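Negative regulator of ofd1 (Schizosaccharomyces pombe, PDB 3MSV) directly inhibits ofd1, stabilises the hypoxic transcription factor domain Sre1N, serves as a nuclear import adaptor and is required for correct translation termination. Local coordinates at residues A[125-130]-A[145-150]; A[84-89]-A[131-136]; A[263-268]-A[284-289]; A[278-283]-A[331-336]; A[318-323]-A[347-352]. All blocks are in the same frame, centred on the assembly; numbering follows the deposited sequence.

Interaction 1 of 5, residues A[125-130]-A[145-150]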
# COMPACT_ATOMS: atom_id res chain seq x y z
N LEU A 125 -10.83 9.95 -8.46
CA LEU A 125 -10.69 8.76 -7.64
C LEU A 125 -11.23 9.05 -6.24
O LEU A 125 -11.82 8.18 -5.58
CB LEU A 125 -9.22 8.37 -7.51
CG LEU A 125 -8.72 6.92 -7.63
CD1 LEU A 125 -7.55 6.64 -6.65
CD2 LEU A 125 -9.81 5.87 -7.53
N ALA A 126 -11.01 10.27 -5.76
CA ALA A 126 -11.49 10.60 -4.41
C ALA A 126 -13.02 10.59 -4.35
O ALA A 126 -13.60 10.27 -3.30
CB ALA A 126 -10.90 11.93 -3.89
N VAL A 127 -13.69 10.92 -5.44
CA VAL A 127 -15.14 10.77 -5.44
C VAL A 127 -15.48 9.28 -5.24
O VAL A 127 -16.39 8.95 -4.46
CB VAL A 127 -15.81 11.26 -6.74
CG1 VAL A 127 -17.34 11.01 -6.69
CG2 VAL A 127 -15.53 12.73 -7.00
N SER A 128 -14.77 8.38 -5.93
CA SER A 128 -15.02 6.94 -5.73
C SER A 128 -14.75 6.57 -4.27
O SER A 128 -15.55 5.88 -3.63
CB SER A 128 -14.21 6.06 -6.70
OG SER A 128 -12.85 5.92 -6.30
N GLU A 129 -13.63 7.03 -3.74
CA GLU A 129 -13.28 6.74 -2.36
C GLU A 129 -14.35 7.21 -1.38
O GLU A 129 -14.63 6.54 -0.39
CB GLU A 129 -11.96 7.42 -2.01
CG GLU A 129 -11.57 7.26 -0.54
CD GLU A 129 -10.23 7.94 -0.21
OE1 GLU A 129 -9.74 8.75 -1.03
OE2 GLU A 129 -9.69 7.67 0.88
N LEU A 130 -14.94 8.37 -1.63
CA LEU A 130 -15.86 8.93 -0.66
C LEU A 130 -17.27 8.83 -1.17
O LEU A 130 -18.14 9.62 -0.80
CB LEU A 130 -15.53 10.39 -0.42
CG LEU A 130 -14.08 10.63 -0.00
CD1 LEU A 130 -13.80 12.11 0.06
CD2 LEU A 130 -13.81 9.96 1.34
N GLU A 145 -17.54 2.64 -9.11
CA GLU A 145 -16.67 2.06 -10.10
C GLU A 145 -16.50 2.95 -11.31
O GLU A 145 -15.43 3.06 -11.87
CB GLU A 145 -17.20 0.69 -10.55
CG GLU A 145 -16.26 0.05 -11.52
CD GLU A 145 -16.63 -1.38 -11.81
OE1 GLU A 145 -17.81 -1.78 -11.57
OE2 GLU A 145 -15.72 -2.10 -12.29
N SER A 146 -17.57 3.61 -11.71
CA SER A 146 -17.48 4.53 -12.82
C SER A 146 -16.52 5.69 -12.55
O SER A 146 -15.86 6.18 -13.46
CB SER A 146 -18.85 5.07 -13.23
OG SER A 146 -18.68 5.68 -14.49
N TYR A 147 -16.44 6.13 -11.30
CA TYR A 147 -15.46 7.15 -10.95
C TYR A 147 -14.02 6.64 -10.98
O TYR A 147 -13.09 7.36 -11.37
CB TYR A 147 -15.82 7.84 -9.63
CG TYR A 147 -16.74 9.01 -9.90
CD1 TYR A 147 -18.11 8.82 -9.95
CD2 TYR A 147 -16.23 10.26 -10.21
CE1 TYR A 147 -18.97 9.87 -10.25
CE2 TYR A 147 -17.10 11.32 -10.53
CZ TYR A 147 -18.47 11.11 -10.53
OH TYR A 147 -19.36 12.13 -10.84
N ILE A 148 -13.85 5.38 -10.61
CA ILE A 148 -12.53 4.72 -10.74
C ILE A 148 -12.13 4.65 -12.22
O ILE A 148 -11.02 5.00 -12.59
CB ILE A 148 -12.52 3.33 -10.07
CG1 ILE A 148 -12.71 3.48 -8.56
CG2 ILE A 148 -11.22 2.57 -10.36
CD1 ILE A 148 -13.05 2.14 -7.82
N ASP A 149 -13.06 4.22 -13.07
CA ASP A 149 -12.83 4.17 -14.53
C ASP A 149 -12.44 5.55 -15.07
O ASP A 149 -11.46 5.70 -15.81
CB ASP A 149 -14.08 3.64 -15.26
CG ASP A 149 -14.37 2.16 -14.98
OD1 ASP A 149 -13.38 1.43 -14.71
OD2 ASP A 149 -15.57 1.70 -15.06
N ALA A 150 -13.22 6.57 -14.71
CA ALA A 150 -12.88 7.94 -15.10
C ALA A 150 -11.50 8.37 -14.62
O ALA A 150 -10.73 8.97 -15.37
CB ALA A 150 -13.95 8.92 -14.61
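Val-127 lays a methyl over the face of the Tyr-147 ring, a close-packed spot between helices 114-129 and 144-158. These two, separated in sequence by the short helix 131-134, pack antiparallel as in all-helical repeat architecture. Val-127 CG1 stands 3.7 Å from the ring centroid of Tyr-147 and 7° off the normal, a CH-pi contact centred on the ring, while Val-127 CB meets the ring at Tyr-147 CD2 (3.6 Å). With CG1 anti to the backbone N (chi1 178°), the branched valine presents both CB and a methyl to the flat aromatic surface. Next to it, Ser-128 is small enough to let the axes close to 7.7 Å. Its CB rests on Tyr-147 CB, and its OG lies 3.3 Å from Ile-148 CG1. The hydroxyl is not left idle in this apolar setting: Ser-128 OG donates to Leu-125 O at 2.6 Å, in the carbonyl plane and on a lone pair, and that oxygen also accepts from Glu-129 N. A serine in place of Tyr-147 would probably deprive Val-127 CG1 of its aromatic seat and open a gap between Val-127 and Phe-131. Packing is thinner at Leu-125, where CD2 touches Ile-148 CG1 at 3.9 Å. On the solvent side Ser-146 is exposed, and the partly exposed Glu-145 and Asp-149 both form salt bridges with Lys-179. Around the pair, Val-127 also leans on Val-92 and Ile-96 of helix 85-104, Tyr-147 on Phe-131 of helix 131-134, and Ile-148 on Val-182 of helix 166-189.

Interaction 2 of 5, residues A[84-89]-A[131-136]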
# COMPACT_ATOMS: atom_id res chain seq x y z
N ASP A 84 -13.67 15.44 8.37
CA ASP A 84 -14.80 16.22 7.89
C ASP A 84 -15.01 15.85 6.43
O ASP A 84 -14.53 16.54 5.52
CB ASP A 84 -14.54 17.71 8.01
CG ASP A 84 -15.74 18.55 7.60
OD1 ASP A 84 -16.71 17.98 7.03
OD2 ASP A 84 -15.72 19.77 7.86
N ILE A 85 -15.72 14.76 6.20
CA ILE A 85 -15.75 14.22 4.86
C ILE A 85 -16.70 14.97 3.91
O ILE A 85 -16.49 14.97 2.70
CB ILE A 85 -15.99 12.68 4.85
CG1 ILE A 85 -17.35 12.33 4.31
CG2 ILE A 85 -15.67 12.04 6.21
CD1 ILE A 85 -17.27 11.93 2.84
N ASP A 86 -17.71 15.63 4.47
CA ASP A 86 -18.56 16.52 3.66
C ASP A 86 -17.75 17.67 3.06
O ASP A 86 -17.95 18.03 1.91
CB ASP A 86 -19.72 17.07 4.49
CG ASP A 86 -20.70 16.00 4.87
OD1 ASP A 86 -20.76 15.64 6.07
OD2 ASP A 86 -21.38 15.47 3.96
N ALA A 87 -16.84 18.22 3.85
CA ALA A 87 -15.98 19.29 3.37
C ALA A 87 -14.98 18.72 2.38
O ALA A 87 -14.61 19.38 1.40
CB ALA A 87 -15.26 19.98 4.52
N SER A 88 -14.55 17.49 2.64
CA SER A 88 -13.59 16.87 1.75
C SER A 88 -14.25 16.66 0.40
O SER A 88 -13.66 16.94 -0.63
CB SER A 88 -13.05 15.54 2.30
OG SER A 88 -12.05 15.05 1.44
N VAL A 89 -15.50 16.22 0.42
CA VAL A 89 -16.26 16.05 -0.81
C VAL A 89 -16.41 17.39 -1.57
O VAL A 89 -16.17 17.45 -2.78
CB VAL A 89 -17.62 15.38 -0.52
CG1 VAL A 89 -18.53 15.40 -1.74
CG2 VAL A 89 -17.40 13.94 -0.05
N PHE A 131 -17.50 7.86 -2.06
CA PHE A 131 -18.74 7.79 -2.80
C PHE A 131 -20.01 7.73 -1.96
O PHE A 131 -21.04 8.24 -2.39
CB PHE A 131 -18.72 6.60 -3.74
CG PHE A 131 -19.75 6.69 -4.81
CD1 PHE A 131 -20.87 5.88 -4.78
CD2 PHE A 131 -19.61 7.61 -5.83
CE1 PHE A 131 -21.81 5.97 -5.76
CE2 PHE A 131 -20.55 7.69 -6.82
CZ PHE A 131 -21.66 6.88 -6.79
N GLU A 132 -19.94 7.10 -0.80
CA GLU A 132 -21.09 6.99 0.11
C GLU A 132 -21.70 8.37 0.42
O GLU A 132 -22.91 8.53 0.47
CB GLU A 132 -20.67 6.31 1.41
CG GLU A 132 -20.54 4.81 1.28
CD GLU A 132 -21.89 4.11 1.16
OE1 GLU A 132 -22.76 4.32 2.06
OE2 GLU A 132 -22.10 3.35 0.18
N ILE A 133 -20.83 9.36 0.62
CA ILE A 133 -21.26 10.75 0.80
C ILE A 133 -21.39 11.50 -0.53
O ILE A 133 -22.34 12.25 -0.75
CB ILE A 133 -20.28 11.50 1.70
CG1 ILE A 133 -20.04 10.72 2.98
CG2 ILE A 133 -20.80 12.91 2.01
CD1 ILE A 133 -21.25 10.67 3.88
N ALA A 134 -20.44 11.28 -1.44
CA ALA A 134 -20.40 12.02 -2.70
C ALA A 134 -21.57 11.72 -3.62
O ALA A 134 -22.04 12.60 -4.33
CB ALA A 134 -19.08 11.78 -3.43
N GLN A 135 -22.04 10.48 -3.60
CA GLN A 135 -23.19 10.10 -4.43
C GLN A 135 -24.43 10.96 -4.17
O GLN A 135 -25.25 11.20 -5.07
CB GLN A 135 -23.56 8.64 -4.21
CG GLN A 135 -24.14 8.35 -2.82
CD GLN A 135 -24.40 6.86 -2.60
OE1 GLN A 135 -24.85 6.16 -3.51
NE2 GLN A 135 -24.11 6.37 -1.40
N LYS A 136 -24.58 11.42 -2.93
CA LYS A 136 -25.70 12.31 -2.59
C LYS A 136 -25.82 13.52 -3.50
O LYS A 136 -26.90 14.04 -3.68
CB LYS A 136 -25.60 12.80 -1.14
CG LYS A 136 -26.41 11.99 -0.17
CD LYS A 136 -25.56 11.31 0.85
CE LYS A 136 -25.42 12.20 2.07
NZ LYS A 136 -25.22 13.61 1.63
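Ile-85 and Val-89, on the first turns of helix 85-104, pack against Ile-133 and Ala-134 of the short helix 131-134, a helix-to-helix contact of the all-helical repeat fold. Val-89 spreads its two methyls over both partners: CG1 reaches Ala-134 CB at 4.0 Å, and CG2 reaches Ile-133 CG2 at 4.1 Å. A beta-branched residue suits this place because one methyl lies anti to the backbone N (chi1 171°) and the other beside it, each facing a different neighbour. Ile-85 and Ile-133 point their ends at each other, although the modelled separation of their tips is implausibly short and its detail is doubtful. At the outer margin Asp-86 crosses Ile-133 at about a right angle, with OD2 3.3 Å from Ile-133 CG2. Helix 85-104 opens here with an N-cap: Asp-84 OD1 accepts from Ala-87 N at 3.2 Å, met from above the carboxylate plane, so that the first turn carrying Ile-85 and Asp-86 is fixed. Across the contact, Gln-135 folds back on its own turn, NE2 donating to Glu-132 O at 3.1 Å with the acceptor nearly in the amide plane. Arg-137, just beyond, bonds through NH2 to Asp-86 O, while Leu-130 backs Ile-85 and Val-89. The Lys-136 NZ stays 4.9 Å from Asp-86 OD2, a distance at which opposite charges may attract without touching.

Interaction 3 of 5, residues A[263-268]-A[284-289]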
# COMPACT_ATOMS: atom_id res chain seq x y z
N ALA A 263 9.71 0.08 -0.61
CA ALA A 263 10.49 1.24 -1.01
C ALA A 263 9.63 2.51 -1.08
O ALA A 263 10.06 3.58 -0.69
CB ALA A 263 11.20 0.96 -2.31
N LEU A 264 8.39 2.37 -1.57
CA LEU A 264 7.49 3.50 -1.66
C LEU A 264 7.03 3.99 -0.28
O LEU A 264 7.04 5.20 -0.01
CB LEU A 264 6.29 3.17 -2.55
CG LEU A 264 6.67 3.13 -4.04
CD1 LEU A 264 5.46 2.82 -4.91
CD2 LEU A 264 7.29 4.46 -4.46
N TRP A 265 6.59 3.07 0.56
CA TRP A 265 6.19 3.46 1.89
C TRP A 265 7.30 4.26 2.57
O TRP A 265 7.05 5.31 3.15
CB TRP A 265 5.82 2.25 2.74
CG TRP A 265 4.44 1.70 2.46
CD1 TRP A 265 4.12 0.49 1.90
CD2 TRP A 265 3.19 2.36 2.73
NE1 TRP A 265 2.74 0.35 1.83
CE2 TRP A 265 2.15 1.49 2.33
CE3 TRP A 265 2.85 3.59 3.29
CZ2 TRP A 265 0.81 1.82 2.46
CZ3 TRP A 265 1.51 3.92 3.42
CH2 TRP A 265 0.51 3.04 3.01
N LEU A 266 8.53 3.74 2.50
CA LEU A 266 9.67 4.37 3.15
C LEU A 266 9.91 5.75 2.55
O LEU A 266 10.05 6.75 3.27
CB LEU A 266 10.90 3.49 2.99
CG LEU A 266 11.44 2.59 4.12
CD1 LEU A 266 10.38 2.01 5.02
CD2 LEU A 266 12.36 1.49 3.54
N LYS A 267 9.93 5.83 1.23
CA LYS A 267 10.14 7.11 0.57
C LYS A 267 9.11 8.17 0.96
O LYS A 267 9.46 9.35 1.06
CB LYS A 267 10.17 6.95 -0.95
CG LYS A 267 10.36 8.29 -1.65
CD LYS A 267 11.37 8.19 -2.73
CE LYS A 267 10.94 7.26 -3.82
NZ LYS A 267 11.81 7.50 -4.98
N SER A 268 7.86 7.78 1.16
CA SER A 268 6.85 8.78 1.49
C SER A 268 7.18 9.53 2.79
O SER A 268 6.54 10.53 3.12
CB SER A 268 5.45 8.15 1.58
OG SER A 268 5.31 7.34 2.74
N GLU A 284 3.90 1.35 9.90
CA GLU A 284 2.93 0.28 10.15
C GLU A 284 2.65 -0.52 8.89
O GLU A 284 2.52 -1.75 8.95
CB GLU A 284 1.64 0.79 10.79
CG GLU A 284 1.89 1.42 12.15
CD GLU A 284 0.62 1.63 12.97
OE1 GLU A 284 -0.21 2.47 12.56
OE2 GLU A 284 0.45 0.96 14.02
N ALA A 285 2.61 0.15 7.74
CA ALA A 285 2.43 -0.59 6.48
C ALA A 285 3.66 -1.43 6.18
O ALA A 285 3.54 -2.58 5.76
CB ALA A 285 2.15 0.34 5.33
N VAL A 286 4.85 -0.87 6.36
CA VAL A 286 6.06 -1.65 6.15
C VAL A 286 6.06 -2.88 7.08
O VAL A 286 6.37 -3.98 6.63
CB VAL A 286 7.30 -0.82 6.35
CG1 VAL A 286 8.52 -1.72 6.39
CG2 VAL A 286 7.41 0.21 5.23
N LEU A 287 5.69 -2.69 8.34
CA LEU A 287 5.59 -3.81 9.29
C LEU A 287 4.56 -4.87 8.82
O LEU A 287 4.82 -6.09 8.88
CB LEU A 287 5.26 -3.32 10.72
CG LEU A 287 4.99 -4.43 11.76
CD1 LEU A 287 6.23 -5.31 11.93
CD2 LEU A 287 4.51 -3.90 13.13
N ASN A 288 3.41 -4.41 8.35
CA ASN A 288 2.41 -5.34 7.82
C ASN A 288 2.98 -6.14 6.68
O ASN A 288 2.79 -7.36 6.60
CB ASN A 288 1.18 -4.60 7.29
CG ASN A 288 0.29 -5.51 6.46
OD1 ASN A 288 -0.49 -6.27 7.02
ND2 ASN A 288 0.43 -5.47 5.12
N ASN A 289 3.68 -5.46 5.79
CA ASN A 289 4.36 -6.14 4.70
C ASN A 289 5.43 -7.14 5.17
O ASN A 289 5.50 -8.26 4.63
CB ASN A 289 4.88 -5.15 3.65
CG ASN A 289 3.77 -4.66 2.70
OD1 ASN A 289 3.53 -5.26 1.66
ND2 ASN A 289 3.05 -3.60 3.08
O HOH W 1 1.16 -2.11 1.44
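Ala-285 rests its CB on one face of the Trp-265 indole, near the connected end of an antiparallel helical hairpin formed by helices 251-267 and 276-302. The methyl sits over the six-membered ring, 3.4 Å from Ala-285 CB to the centroid and 20° off the normal, a CH-pi contact. A side chain no longer than a methyl suits so small a height above the indole, hence alanine. Alongside, Val-286 CG2 fills the corner between two residues of the other helix, reaching Trp-265 CB at 3.6 Å and Leu-266 CD1 at 3.5 Å, the latter rather tight. Leu-266 and Val-286 cross at about a right angle. The next layer is polar. Trp-265 NE1 donates to a water lying in the ring plane at its edge (2.9 Å from NE1 to the water), and the same water accepts from Asn-289 ND2, so the buried indole N-H is paired across the contact. Outward again, Tyr-236 of helix 235-244 meets the Trp-265 ring and also touches Ala-285, while Asn-289 OD1 is bonded to Ser-239 OG, which together with the water fixes which way the amide is turned. Its CG, beside the backbone N (chi1 -79°), brings the amide back over its own helix. There Ala-285 O accepts from Asn-289 ND2 (2.9 Å) and from Asn-289 N, the two donors arriving from opposite faces of the carbonyl plane.

Interaction 4 of 5, residues A[278-283]-A[331-336]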
# COMPACT_ATOMS: atom_id res chain seq x y z
N TYR A 278 2.91 10.82 10.42
CA TYR A 278 2.92 10.26 9.08
C TYR A 278 3.96 9.15 9.00
O TYR A 278 3.73 8.13 8.35
CB TYR A 278 3.14 11.35 8.02
CG TYR A 278 2.01 12.36 8.01
CD1 TYR A 278 2.19 13.66 8.50
CD2 TYR A 278 0.74 12.00 7.58
CE1 TYR A 278 1.14 14.57 8.52
CE2 TYR A 278 -0.31 12.90 7.60
CZ TYR A 278 -0.11 14.18 8.07
OH TYR A 278 -1.16 15.06 8.10
N LYS A 279 5.07 9.32 9.68
CA LYS A 279 6.07 8.27 9.74
C LYS A 279 5.42 6.99 10.25
O LYS A 279 5.66 5.90 9.74
CB LYS A 279 7.20 8.68 10.67
CG LYS A 279 8.06 9.82 10.12
CD LYS A 279 9.33 9.95 10.96
CE LYS A 279 10.14 11.15 10.56
NZ LYS A 279 11.19 11.45 11.58
N LEU A 280 4.57 7.15 11.26
CA LEU A 280 3.84 6.06 11.88
C LEU A 280 3.03 5.27 10.85
O LEU A 280 3.11 4.05 10.77
CB LEU A 280 2.87 6.64 12.89
CG LEU A 280 2.68 5.95 14.23
CD1 LEU A 280 1.18 5.95 14.60
CD2 LEU A 280 3.25 4.55 14.22
N ILE A 281 2.23 5.97 10.06
CA ILE A 281 1.38 5.29 9.09
C ILE A 281 2.17 4.45 8.09
O ILE A 281 1.79 3.31 7.79
CB ILE A 281 0.48 6.28 8.35
CG1 ILE A 281 -0.37 7.05 9.37
CG2 ILE A 281 -0.39 5.53 7.32
CD1 ILE A 281 -1.35 8.04 8.75
N ALA A 282 3.27 5.01 7.59
CA ALA A 282 4.17 4.33 6.67
C ALA A 282 4.86 3.11 7.31
O ALA A 282 4.95 2.04 6.70
CB ALA A 282 5.22 5.30 6.17
N GLN A 283 5.37 3.28 8.53
CA GLN A 283 6.08 2.20 9.19
C GLN A 283 5.14 1.05 9.56
O GLN A 283 5.52 -0.12 9.51
CB GLN A 283 6.87 2.72 10.42
CG GLN A 283 7.98 3.71 10.04
CD GLN A 283 9.17 3.04 9.37
OE1 GLN A 283 9.18 1.82 9.16
NE2 GLN A 283 10.18 3.82 9.05
N THR A 331 9.32 3.60 18.95
CA THR A 331 9.92 4.88 19.31
C THR A 331 9.04 6.03 18.84
O THR A 331 9.00 7.07 19.47
CB THR A 331 11.28 5.03 18.65
OG1 THR A 331 12.03 3.84 18.87
CG2 THR A 331 12.03 6.24 19.22
N LEU A 332 8.33 5.83 17.74
CA LEU A 332 7.49 6.90 17.19
C LEU A 332 6.24 7.08 18.03
O LEU A 332 5.76 8.19 18.22
CB LEU A 332 7.11 6.57 15.75
CG LEU A 332 8.25 6.64 14.74
CD1 LEU A 332 7.75 6.11 13.38
CD2 LEU A 332 8.77 8.08 14.62
N ASP A 333 5.70 5.96 18.50
CA ASP A 333 4.47 5.96 19.26
C ASP A 333 4.55 4.88 20.34
O ASP A 333 4.02 3.78 20.16
CB ASP A 333 3.29 5.68 18.33
CG ASP A 333 1.98 5.49 19.08
OD1 ASP A 333 1.77 6.24 20.05
OD2 ASP A 333 1.17 4.60 18.70
N LYS A 334 5.22 5.22 21.43
CA LYS A 334 5.36 4.33 22.58
C LYS A 334 4.01 4.12 23.25
O LYS A 334 3.52 4.97 23.99
CB LYS A 334 6.35 4.94 23.57
CG LYS A 334 6.74 4.04 24.73
CD LYS A 334 8.15 4.38 25.20
CE LYS A 334 8.53 3.60 26.44
NZ LYS A 334 8.03 4.30 27.66
N SER A 335 3.39 2.98 23.00
CA SER A 335 2.06 2.75 23.48
C SER A 335 2.06 1.29 23.87
O SER A 335 2.50 0.45 23.10
CB SER A 335 1.03 3.03 22.40
OG SER A 335 -0.30 2.95 22.91
N PRO A 336 1.61 1.00 25.10
CA PRO A 336 1.84 -0.33 25.65
C PRO A 336 1.15 -1.45 24.88
O PRO A 336 1.70 -2.55 24.80
CB PRO A 336 1.30 -0.21 27.09
CG PRO A 336 0.37 0.96 27.06
CD PRO A 336 1.01 1.91 26.08
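Leu-332 drives its CD1 methyl into the surface of helix 276-302, where Lys-279, Leu-280 and Gln-283 receive it. The leucine lies at about a right angle to both Lys-279 and Gln-283: its CD1 comes 3.8 Å from Lys-279 CB and 4.1 Å from Gln-283 CG, and it also approaches the backbone at Leu-280 N (4.0 Å). The other methyl runs against the stem of the lysine, Leu-332 CD2 to Lys-279 CD at 4.1 Å. A chi1 of -70° with chi2 near 172° stretches Leu-332 away from its own backbone, so that both methyls face the other helix. Lysine suits this partly exposed place because its aliphatic carbons can line it while NZ, at the end of an extended chain, leaves to bond with Pro-272 O. Gln-283 bends at chi2, and its CG does the touching. One residue on, where the chain quits helical geometry, Asp-333 passes Leu-280 obliquely, offering its CB to Leu-280 CG at 4.2 Å; its carboxylate is taken by Arg-338 in a salt bridge. No hydrogen bond spans the two segments, and Leu-332 makes the largest single contribution to the buried area. Ile-329, a turn earlier on helix 308-332, extends the packing on Leu-280 and Gln-283. Such a meeting of the early turns of one helix with the last turn of the next is typical of the open end of an alpha-alpha hairpin, here helices 276-302 and 308-332.

Interaction 5 of 5, residues A[318-323]-A[347-352]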
# COMPACT_ATOMS: atom_id res chain seq x y z
N TRP A 318 12.56 -12.19 7.86
CA TRP A 318 11.46 -11.26 7.77
C TRP A 318 10.84 -10.94 9.13
O TRP A 318 10.46 -9.79 9.39
CB TRP A 318 10.39 -11.82 6.84
CG TRP A 318 10.82 -11.74 5.42
CD1 TRP A 318 11.10 -12.79 4.59
CD2 TRP A 318 11.06 -10.56 4.66
NE1 TRP A 318 11.48 -12.34 3.36
CE2 TRP A 318 11.47 -10.97 3.37
CE3 TRP A 318 10.96 -9.19 4.94
CZ2 TRP A 318 11.78 -10.06 2.35
CZ3 TRP A 318 11.27 -8.28 3.92
CH2 TRP A 318 11.68 -8.72 2.65
N LEU A 319 10.72 -11.97 9.96
CA LEU A 319 10.30 -11.81 11.35
C LEU A 319 11.20 -10.82 12.07
O LEU A 319 10.73 -10.00 12.85
CB LEU A 319 10.33 -13.16 12.04
CG LEU A 319 9.03 -13.94 12.31
CD1 LEU A 319 7.76 -13.32 11.72
CD2 LEU A 319 9.16 -15.40 11.92
N ASN A 320 12.52 -10.91 11.84
CA ASN A 320 13.47 -9.98 12.46
C ASN A 320 13.44 -8.58 11.85
O ASN A 320 13.62 -7.59 12.56
CB ASN A 320 14.90 -10.54 12.47
CG ASN A 320 15.15 -11.46 13.66
OD1 ASN A 320 14.85 -11.11 14.81
ND2 ASN A 320 15.66 -12.64 13.39
N ASN A 321 13.24 -8.50 10.54
CA ASN A 321 12.91 -7.22 9.93
C ASN A 321 11.66 -6.62 10.61
O ASN A 321 11.59 -5.42 10.86
CB ASN A 321 12.68 -7.37 8.43
CG ASN A 321 13.97 -7.69 7.68
OD1 ASN A 321 13.96 -8.42 6.70
ND2 ASN A 321 15.07 -7.12 8.15
N SER A 322 10.70 -7.47 10.93
CA SER A 322 9.52 -7.03 11.67
C SER A 322 9.84 -6.43 13.05
O SER A 322 9.30 -5.38 13.43
CB SER A 322 8.53 -8.17 11.82
OG SER A 322 8.24 -8.69 10.52
N VAL A 323 10.72 -7.10 13.80
CA VAL A 323 11.11 -6.59 15.12
C VAL A 323 11.78 -5.26 14.93
O VAL A 323 11.54 -4.32 15.70
CB VAL A 323 12.09 -7.54 15.88
CG1 VAL A 323 12.54 -6.89 17.20
CG2 VAL A 323 11.41 -8.87 16.16
N MET A 347 6.80 -14.95 19.35
CA MET A 347 6.22 -16.29 19.41
C MET A 347 6.40 -17.00 18.08
O MET A 347 6.70 -18.20 18.05
CB MET A 347 4.74 -16.22 19.78
CG MET A 347 4.50 -15.82 21.23
SD MET A 347 2.74 -15.79 21.64
CE MET A 347 2.78 -15.22 23.33
N ASP A 348 6.23 -16.28 16.97
CA ASP A 348 6.46 -16.90 15.66
C ASP A 348 7.92 -17.32 15.52
O ASP A 348 8.21 -18.38 14.97
CB ASP A 348 6.11 -15.98 14.50
CG ASP A 348 4.62 -15.84 14.29
OD1 ASP A 348 3.86 -16.71 14.76
OD2 ASP A 348 4.22 -14.84 13.65
N LEU A 349 8.83 -16.45 15.96
CA LEU A 349 10.25 -16.81 15.96
C LEU A 349 10.46 -18.06 16.83
O LEU A 349 11.10 -19.01 16.40
CB LEU A 349 11.10 -15.64 16.45
CG LEU A 349 11.42 -14.54 15.42
CD1 LEU A 349 11.86 -13.24 16.11
CD2 LEU A 349 12.50 -15.01 14.39
N ALA A 350 9.89 -18.05 18.03
CA ALA A 350 9.99 -19.19 18.95
C ALA A 350 9.49 -20.45 18.27
O ALA A 350 10.07 -21.52 18.41
CB ALA A 350 9.18 -18.92 20.21
N GLN A 351 8.43 -20.31 17.49
CA GLN A 351 7.80 -21.45 16.86
C GLN A 351 8.65 -22.14 15.79
O GLN A 351 8.53 -23.36 15.59
CB GLN A 351 6.45 -21.06 16.26
CG GLN A 351 5.74 -22.23 15.64
CD GLN A 351 4.55 -21.81 14.82
OE1 GLN A 351 3.68 -21.08 15.29
NE2 GLN A 351 4.49 -22.28 13.57
N ILE A 352 9.48 -21.39 15.09
CA ILE A 352 10.17 -21.98 13.96
C ILE A 352 11.66 -22.17 14.14
O ILE A 352 12.27 -22.95 13.42
CB ILE A 352 9.91 -21.21 12.62
CG1 ILE A 352 10.66 -19.88 12.57
CG2 ILE A 352 8.41 -21.02 12.38
CD1 ILE A 352 10.31 -19.06 11.32
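Leu-319 and Leu-349 slide past each other in opposite directions, brought together by chi1 values of -103° and -81°. The latter puts the Leu-349 CG beside its backbone N, with CD2 against Leu-319 CB at 3.7 Å. Leu-319 is further off the usual rotamers: a chi2 of 5° nearly eclipses one branch with CA, a conformation that probably carries some strain, and directs CD2 toward the other helix. There it meets Ile-352 tip to tip, 3.9 Å from Leu-319 CD2 to Ile-352 CD1, and crosses Asp-348 with CD2 4.0 Å from Asp-348 CB. Ile-352 reaches it by holding CG1 between backbone N and carbonyl carbon, the crowded position. Helices 308-332 and 338-352 follow one another in the chain, as in hairpins of helical-repeat proteins; the segments 318-323 and 347-352 run antiparallel, their axes 10.4 Å apart at closest approach, and leucines suit this wide spacing because they bridge it from both sides. Were Leu-319 cut back to an alanine, Ile-352 CD1 would probably lose its partner and a gap would be likely to open against Asp-348 CB. At the edge of the contact, Asn-320 lies across Leu-349, its OD1 3.9 Å from Leu-349 CD1 and its ND2 near CD2. Ala-294 of helix 276-302 touches Leu-319, and Tyr-362 of helix 356-375 touches Leu-349, which places the pair in a layered succession of helices. Within helix 308-332, Ser-322 turns its OG to Trp-318 O (2.7 Å), and Ser-322 N meets the same oxygen from the opposite face of the carbonyl plane.

Overall arrangement
From the N terminus, interaction 2 opens at 84-89, and interaction 1 at 125-130 follows before 131-136 closes interaction 2; 145-150 then closes interaction 1. The two loops cross and touch, Leu-130 packing on Ile-85, Ser-88 and Val-89; interaction 2 joins helix 85-104 to 131-134, interaction 1 helix 114-129 to 144-158. Later, interaction 4 begins at 278-283, before 284-289 closes interaction 3, and ends at 331-336, so it crosses interaction 3 and also interaction 5, whose segment 318-323 precedes that end. Interactions 3 and 5 lie in series but touch through Leu-287 and Ser-322. Helix 276-302 serves interactions 3 and 4, helix 308-332 interactions 4 and 5, joining successive helices from 251-267 to 338-352.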